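Local coordinates for 3-oxosteroid 1-dehydrogenase (Sterolibacterium denitrificans, PDB 7P18), which probably introduces a double bond between carbons 1 and 2 of 3-oxosteroids, using FAD to take up the hydrogens and pass them to an acceptor, at residues L157-A169 / L181-D193. Residues are numbered along the deposited sequence; the frame is centred on the assembly and turned at random.
Sequences LLMGKASMTATEA and LQVIKSLGRYYLD
Leu158 and Ala162, on a two-stranded hairpin with a classic beta bulge (Lys161 and Ala162 both opposite Leu158), pack on Leu187 of helix 179-191. The Leu158 side chain, whose CG stands opposite the backbone N about chi1 (-173°), carries CD2 to 3.6 Å from Ser186 CB and 3.7 Å from Leu187 CG, and crosses Leu187 at about a right angle. Lys161 CB makes a CH-pi contact over one face of the Tyr190 ring, 4.1 Å from its centroid and 23° off the normal. Tyr190 OH is hydrogen-bonded to Arg201 O, and a leucine at this position would probably leave that carbonyl without its mate and Lys161 CB without a flat face to rest on. Among the polar contacts, Arg189 NH2 donates to Ser163 O (3.3 Å) in the carbonyl plane, on a lone pair, while also forming a salt bridge to Asp203. Glu168 N donates to Thr165 OG1 and Thr165 N to Glu168 OE1, a capping box at the start of helix 166-174, whose Ala166 touches the bound steroid. Glu168 OE2 forms a long salt bridge with Lys185 NZ (3.7 Å). One water joins both segments, donating to Ser163 O (2.8 Å) and Glu168 OE1 (2.7 Å) and accepting from Ser186 OG and Arg189 NH1.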
ATOM      1  N   LEU A 157       3.824   2.243  14.584  1.00 42.23           N
ATOM      2  CA  LEU A 157       4.306   3.190  15.617  1.00 45.34           C
ATOM      3  C   LEU A 157       5.311   2.485  16.531  1.00 47.53           C
ATOM      4  O   LEU A 157       5.205   1.249  16.706  1.00 50.50           O
ATOM      5  CB  LEU A 157       3.107   3.693  16.419  1.00 42.85           C
ATOM      6  CG  LEU A 157       1.966   4.303  15.613  1.00 45.37           C
ATOM      7  CD1 LEU A 157       0.749   4.542  16.502  1.00 43.72           C
ATOM      8  CD2 LEU A 157       2.402   5.593  14.930  1.00 42.74           C
ATOM      9  N   LEU A 158       6.219   3.255  17.122  1.00 47.80           N
ATOM     10  CA  LEU A 158       7.258   2.735  18.045  1.00 47.29           C
ATOM     11  C   LEU A 158       6.623   2.424  19.401  1.00 50.00           C
ATOM     12  O   LEU A 158       6.062   3.372  20.013  1.00 46.41           O
ATOM     13  CB  LEU A 158       8.351   3.789  18.222  1.00 43.50           C
ATOM     14  CG  LEU A 158       9.573   3.329  19.011  1.00 41.92           C
ATOM     15  CD1 LEU A 158      10.157   2.071  18.397  1.00 41.16           C
ATOM     16  CD2 LEU A 158      10.605   4.440  19.091  1.00 43.33           C
ATOM     17  N   MET A 159       6.767   1.176  19.864  1.00 60.41           N
ATOM     18  CA  MET A 159       6.103   0.649  21.096  1.00 62.16           C
ATOM     19  C   MET A 159       4.598   0.944  20.990  1.00 58.84           C
ATOM     20  O   MET A 159       3.989   1.243  22.030  1.00 63.17           O
ATOM     21  CB  MET A 159       6.653   1.295  22.382  1.00 69.32           C
ATOM     22  CG  MET A 159       8.155   1.124  22.619  1.00 72.24           C
ATOM     23  SD  MET A 159       8.774  -0.585  22.492  1.00 81.51           S
ATOM     24  CE  MET A 159      10.539  -0.333  22.707  1.00 78.74           C
ATOM     25  N   GLY A 160       4.042   0.920  19.767  1.00 53.24           N
ATOM     26  CA  GLY A 160       2.638   1.259  19.456  1.00 49.55           C
ATOM     27  C   GLY A 160       2.241   2.666  19.861  1.00 46.12           C
ATOM     28  O   GLY A 160       1.043   2.893  20.059  1.00 52.27           O
ATOM     29  N   LYS A 161       3.184   3.599  19.958  1.00 42.55           N
ATOM     30  CA  LYS A 161       2.935   4.975  20.461  1.00 45.65           C
ATOM     31  C   LYS A 161       3.471   6.023  19.471  1.00 44.96           C
ATOM     32  O   LYS A 161       2.687   6.884  19.023  1.00 44.48           O
ATOM     33  CB  LYS A 161       3.594   5.181  21.831  1.00 52.20           C
ATOM     34  CG  LYS A 161       3.141   4.214  22.923  1.00 61.89           C
ATOM     35  CD  LYS A 161       3.250   4.763  24.335  1.00 67.54           C
ATOM     36  CE  LYS A 161       3.465   3.685  25.382  1.00 74.43           C
ATOM     37  NZ  LYS A 161       2.462   2.598  25.282  1.00 77.63           N
ATOM     38  N   ALA A 162       4.775   5.968  19.185  1.00 43.94           N
ATOM     39  CA  ALA A 162       5.561   7.085  18.617  1.00 42.57           C
ATOM     40  C   ALA A 162       5.670   6.930  17.095  1.00 33.92           C
ATOM     41  O   ALA A 162       6.063   5.854  16.623  1.00 35.67           O
ATOM     42  CB  ALA A 162       6.921   7.142  19.264  1.00 43.91           C
ATOM     43  N   SER A 163       5.291   7.978  16.373  1.00 38.14           N
ATOM     44  CA  SER A 163       5.341   8.009  14.881  1.00 34.93           C
ATOM     45  C   SER A 163       6.813   8.012  14.453  1.00 34.67           C
ATOM     46  O   SER A 163       7.609   8.740  15.105  1.00 35.75           O
ATOM     47  CB  SER A 163       4.607   9.177  14.362  1.00 32.13           C
ATOM     48  OG  SER A 163       3.211   9.031  14.613  1.00 36.64           O
ATOM     49  N   MET A 164       7.164   7.229  13.419  1.00 34.88           N
ATOM     50  CA  MET A 164       8.491   7.322  12.746  1.00 33.40           C
ATOM     51  C   MET A 164       8.328   7.360  11.221  1.00 35.99           C
ATOM     52  O   MET A 164       7.315   6.851  10.703  1.00 31.51           O
ATOM     53  CB  MET A 164       9.351   6.114  13.098  1.00 34.56           C
ATOM     54  CG  MET A 164       9.572   5.962  14.619  1.00 43.62           C
ATOM     55  SD  MET A 164      10.454   4.440  15.004  1.00 49.67           S
ATOM     56  CE  MET A 164       9.544   3.207  14.045  1.00 53.81           C
ATOM     57  N   THR A 165       9.325   7.925  10.533  1.00 34.10           N
ATOM     58  CA  THR A 165       9.499   7.815   9.068  1.00 30.21           C
ATOM     59  C   THR A 165      10.049   6.431   8.797  1.00 32.10           C
ATOM     60  O   THR A 165      10.618   5.822   9.730  1.00 36.35           O
ATOM     61  CB  THR A 165      10.460   8.884   8.539  1.00 30.71           C
ATOM     62  OG1 THR A 165      11.748   8.654   9.127  1.00 29.70           O
ATOM     63  CG2 THR A 165       9.968  10.275   8.859  1.00 33.07           C
ATOM     64  N   ALA A 166       9.883   5.933   7.583  1.00 26.67           N
ATOM     65  CA  ALA A 166      10.489   4.662   7.124  1.00 30.63           C
ATOM     66  C   ALA A 166      12.009   4.781   7.229  1.00 34.06           C
ATOM     67  O   ALA A 166      12.660   3.798   7.612  1.00 33.02           O
ATOM     68  CB  ALA A 166      10.062   4.315   5.725  1.00 30.36           C
ATOM     69  N   THR A 167      12.551   5.958   6.922  1.00 32.03           N
ATOM     70  CA  THR A 167      14.012   6.210   7.029  1.00 32.06           C
ATOM     71  C   THR A 167      14.452   5.987   8.491  1.00 36.87           C
ATOM     72  O   THR A 167      15.336   5.141   8.701  1.00 38.96           O
ATOM     73  CB  THR A 167      14.363   7.619   6.544  1.00 33.01           C
ATOM     74  OG1 THR A 167      13.863   7.734   5.201  1.00 31.26           O
ATOM     75  CG2 THR A 167      15.855   7.877   6.606  1.00 36.65           C
ATOM     76  N   GLU A 168      13.838   6.711   9.431  1.00 35.85           N
ATOM     77  CA  GLU A 168      14.123   6.638  10.898  1.00 40.93           C
ATOM     78  C   GLU A 168      13.953   5.193  11.344  1.00 40.34           C
ATOM     79  O   GLU A 168      14.833   4.686  12.045  1.00 46.69           O
ATOM     80  CB  GLU A 168      13.171   7.492  11.733  1.00 34.54           C
ATOM     81  CG  GLU A 168      13.521   8.954  11.831  1.00 39.19           C
ATOM     82  CD  GLU A 168      12.372   9.728  12.410  1.00 40.00           C
ATOM     83  OE1 GLU A 168      11.312   9.101  12.589  1.00 39.83           O
ATOM     84  OE2 GLU A 168      12.518  10.960  12.642  1.00 43.17           O
ATOM     85  N   ALA A 169      12.862   4.552  10.935  1.00 48.75           N
ATOM     86  CA  ALA A 169      12.569   3.135  11.239  1.00 48.03           C
ATOM     87  C   ALA A 169      13.728   2.269  10.760  1.00 55.31           C
ATOM     88  O   ALA A 169      14.396   1.739  11.638  1.00 67.19           O
ATOM     89  CB  ALA A 169      11.260   2.684  10.617  1.00 52.84           C
ATOM     90  N   LEU A 181      19.888   5.489  20.023  1.00 54.61           N
ATOM     91  CA  LEU A 181      19.614   6.955  20.114  1.00 62.01           C
ATOM     92  C   LEU A 181      18.287   7.282  19.402  1.00 60.65           C
ATOM     93  O   LEU A 181      17.590   8.241  19.847  1.00 61.22           O
ATOM     94  CB  LEU A 181      20.757   7.770  19.493  1.00 67.55           C
ATOM     95  CG  LEU A 181      20.621   9.290  19.646  1.00 68.97           C
ATOM     96  CD1 LEU A 181      21.234   9.742  20.967  1.00 69.49           C
ATOM     97  CD2 LEU A 181      21.255  10.049  18.473  1.00 67.59           C
ATOM     98  N   GLN A 182      17.947   6.540  18.339  1.00 56.92           N
ATOM     99  CA  GLN A 182      16.724   6.806  17.526  1.00 54.20           C
ATOM    100  C   GLN A 182      15.498   6.506  18.402  1.00 49.58           C
ATOM    101  O   GLN A 182      14.648   7.415  18.588  1.00 45.26           O
ATOM    102  CB  GLN A 182      16.713   5.966  16.245  1.00 54.07           C
ATOM    103  CG  GLN A 182      15.560   6.305  15.300  1.00 50.97           C
ATOM    104  CD  GLN A 182      15.435   7.783  15.024  1.00 47.33           C
ATOM    105  OE1 GLN A 182      16.286   8.417  14.407  1.00 48.73           O
ATOM    106  NE2 GLN A 182      14.344   8.358  15.480  1.00 41.97           N
ATOM    107  N   VAL A 183      15.435   5.283  18.931  1.00 50.85           N
ATOM    108  CA  VAL A 183      14.395   4.841  19.906  1.00 54.37           C
ATOM    109  C   VAL A 183      14.242   5.916  20.992  1.00 55.28           C
ATOM    110  O   VAL A 183      13.101   6.359  21.245  1.00 58.93           O
ATOM    111  CB  VAL A 183      14.741   3.464  20.491  1.00 58.38           C
ATOM    112  CG1 VAL A 183      13.875   3.139  21.697  1.00 65.09           C
ATOM    113  CG2 VAL A 183      14.640   2.358  19.448  1.00 53.78           C
ATOM    114  N   ILE A 184      15.357   6.347  21.582  1.00 54.71           N
ATOM    115  CA  ILE A 184      15.396   7.366  22.672  1.00 58.54           C
ATOM    116  C   ILE A 184      14.873   8.700  22.134  1.00 56.35           C
ATOM    117  O   ILE A 184      14.069   9.359  22.842  1.00 52.93           O
ATOM    118  CB  ILE A 184      16.823   7.490  23.270  1.00 63.51           C
ATOM    119  CG1 ILE A 184      17.083   6.459  24.376  1.00 61.68           C
ATOM    120  CG2 ILE A 184      17.104   8.906  23.767  1.00 66.36           C
ATOM    121  CD1 ILE A 184      17.240   5.021  23.903  1.00 61.84           C
ATOM    122  N   LYS A 185      15.297   9.103  20.935  1.00 54.02           N
ATOM    123  CA  LYS A 185      14.882  10.404  20.349  1.00 59.84           C
ATOM    124  C   LYS A 185      13.353  10.361  20.163  1.00 51.08           C
ATOM    125  O   LYS A 185      12.673  11.334  20.558  1.00 57.82           O
ATOM    126  CB  LYS A 185      15.681  10.669  19.066  1.00 64.80           C
ATOM    127  CG  LYS A 185      15.561  12.078  18.490  1.00 77.43           C
ATOM    128  CD  LYS A 185      16.389  12.331  17.227  1.00 84.66           C
ATOM    129  CE  LYS A 185      16.035  11.451  16.039  1.00 93.00           C
ATOM    130  NZ  LYS A 185      14.639  11.633  15.554  1.00 87.54           N
ATOM    131  N   SER A 186      12.838   9.245  19.642  1.00 48.05           N
ATOM    132  CA  SER A 186      11.430   9.088  19.179  1.00 50.64           C
ATOM    133  C   SER A 186      10.491   9.050  20.394  1.00 44.64           C
ATOM    134  O   SER A 186       9.604   9.932  20.502  1.00 44.95           O
ATOM    135  CB  SER A 186      11.269   7.868  18.302  1.00 49.36           C
ATOM    136  OG  SER A 186      11.900   8.052  17.034  1.00 47.21           O
ATOM    137  N   LEU A 187      10.719   8.115  21.309  1.00 52.79           N
ATOM    138  CA  LEU A 187       9.904   7.976  22.549  1.00 52.69           C
ATOM    139  C   LEU A 187      10.128   9.190  23.445  1.00 50.41           C
ATOM    140  O   LEU A 187       9.144   9.715  23.994  1.00 56.04           O
ATOM    141  CB  LEU A 187      10.249   6.646  23.215  1.00 54.38           C
ATOM    142  CG  LEU A 187       9.647   5.453  22.487  1.00 57.20           C
ATOM    143  CD1 LEU A 187      10.348   4.166  22.862  1.00 58.56           C
ATOM    144  CD2 LEU A 187       8.150   5.363  22.771  1.00 57.96           C
ATOM    145  N   GLY A 188      11.359   9.681  23.490  1.00 54.23           N
ATOM    146  CA  GLY A 188      11.696  10.969  24.117  1.00 55.48           C
ATOM    147  C   GLY A 188      10.755  12.074  23.695  1.00 56.00           C
ATOM    148  O   GLY A 188      10.060  12.619  24.581  1.00 55.92           O
ATOM    149  N   ARG A 189      10.721  12.397  22.395  1.00 53.57           N
ATOM    150  CA  ARG A 189       9.896  13.500  21.819  1.00 51.07           C
ATOM    151  C   ARG A 189       8.446  13.346  22.306  1.00 47.68           C
ATOM    152  O   ARG A 189       7.839  14.365  22.674  1.00 51.01           O
ATOM    153  CB  ARG A 189       9.957  13.445  20.282  1.00 52.08           C
ATOM    154  CG  ARG A 189       9.317  14.626  19.565  1.00 54.51           C
ATOM    155  CD  ARG A 189       9.070  14.336  18.092  1.00 55.99           C
ATOM    156  NE  ARG A 189       8.107  13.247  17.939  1.00 55.33           N
ATOM    157  CZ  ARG A 189       8.349  12.086  17.338  1.00 54.40           C
ATOM    158  NH1 ARG A 189       9.526  11.854  16.771  1.00 60.02           N
ATOM    159  NH2 ARG A 189       7.398  11.166  17.282  1.00 46.12           N
ATOM    160  N   TYR A 190       7.938  12.106  22.274  1.00 43.96           N
ATOM    161  CA  TYR A 190       6.528  11.705  22.559  1.00 51.20           C
ATOM    162  C   TYR A 190       6.161  12.068  24.014  1.00 48.65           C
ATOM    163  O   TYR A 190       5.157  12.787  24.250  1.00 49.57           O
ATOM    164  CB  TYR A 190       6.363  10.206  22.281  1.00 50.18           C
ATOM    165  CG  TYR A 190       5.016   9.626  22.642  1.00 60.81           C
ATOM    166  CD1 TYR A 190       4.723   9.249  23.945  1.00 65.21           C
ATOM    167  CD2 TYR A 190       4.030   9.451  21.682  1.00 63.08           C
ATOM    168  CE1 TYR A 190       3.482   8.736  24.285  1.00 58.92           C
ATOM    169  CE2 TYR A 190       2.788   8.927  22.005  1.00 65.02           C
ATOM    170  CZ  TYR A 190       2.512   8.576  23.315  1.00 64.05           C
ATOM    171  OH  TYR A 190       1.298   8.061  23.646  1.00 62.39           O
ATOM    172  N   TYR A 191       6.968  11.611  24.969  1.00 53.18           N
ATOM    173  CA  TYR A 191       6.704  11.793  26.421  1.00 52.33           C
ATOM    174  C   TYR A 191       6.890  13.263  26.797  1.00 53.52           C
ATOM    175  O   TYR A 191       6.108  13.749  27.618  1.00 68.75           O
ATOM    176  CB  TYR A 191       7.508  10.784  27.229  1.00 45.64           C
ATOM    177  CG  TYR A 191       6.928   9.393  27.147  1.00 47.22           C
ATOM    178  CD1 TYR A 191       5.689   9.108  27.700  1.00 47.20           C
ATOM    179  CD2 TYR A 191       7.613   8.355  26.543  1.00 38.60           C
ATOM    180  CE1 TYR A 191       5.131   7.840  27.629  1.00 45.07           C
ATOM    181  CE2 TYR A 191       7.070   7.080  26.457  1.00 42.84           C
ATOM    182  CZ  TYR A 191       5.825   6.818  27.009  1.00 49.53           C
ATOM    183  OH  TYR A 191       5.280   5.561  26.962  1.00 52.84           O
ATOM    184  N   LEU A 192       7.813  13.980  26.164  1.00 55.46           N
ATOM    185  CA  LEU A 192       8.111  15.390  26.529  1.00 58.51           C
ATOM    186  C   LEU A 192       7.180  16.349  25.775  1.00 60.61           C
ATOM    187  O   LEU A 192       7.368  17.585  25.897  1.00 56.99           O
ATOM    188  CB  LEU A 192       9.591  15.655  26.254  1.00 58.48           C
ATOM    189  CG  LEU A 192      10.530  14.552  26.760  1.00 68.20           C
ATOM    190  CD1 LEU A 192      11.975  15.027  26.770  1.00 66.99           C
ATOM    191  CD2 LEU A 192      10.127  14.042  28.142  1.00 69.03           C
ATOM    192  N   ASP A 193       6.187  15.819  25.051  1.00 59.49           N
ATOM    193  CA  ASP A 193       5.239  16.627  24.236  1.00 62.47           C
ATOM    194  C   ASP A 193       4.080  17.032  25.150  1.00 70.69           C
ATOM    195  O   ASP A 193       2.937  16.608  24.891  1.00 59.78           O
ATOM    196  CB  ASP A 193       4.777  15.827  23.010  1.00 66.98           C
ATOM    197  CG  ASP A 193       4.197  16.674  21.891  1.00 63.48           C
ATOM    198  OD1 ASP A 193       4.370  17.906  21.946  1.00 57.56           O
ATOM    199  OD2 ASP A 193       3.567  16.091  20.973  1.00 61.26           O
TER
HETATM  200  O   HOH W   1      10.288   9.397  15.033  1.00 49.30           O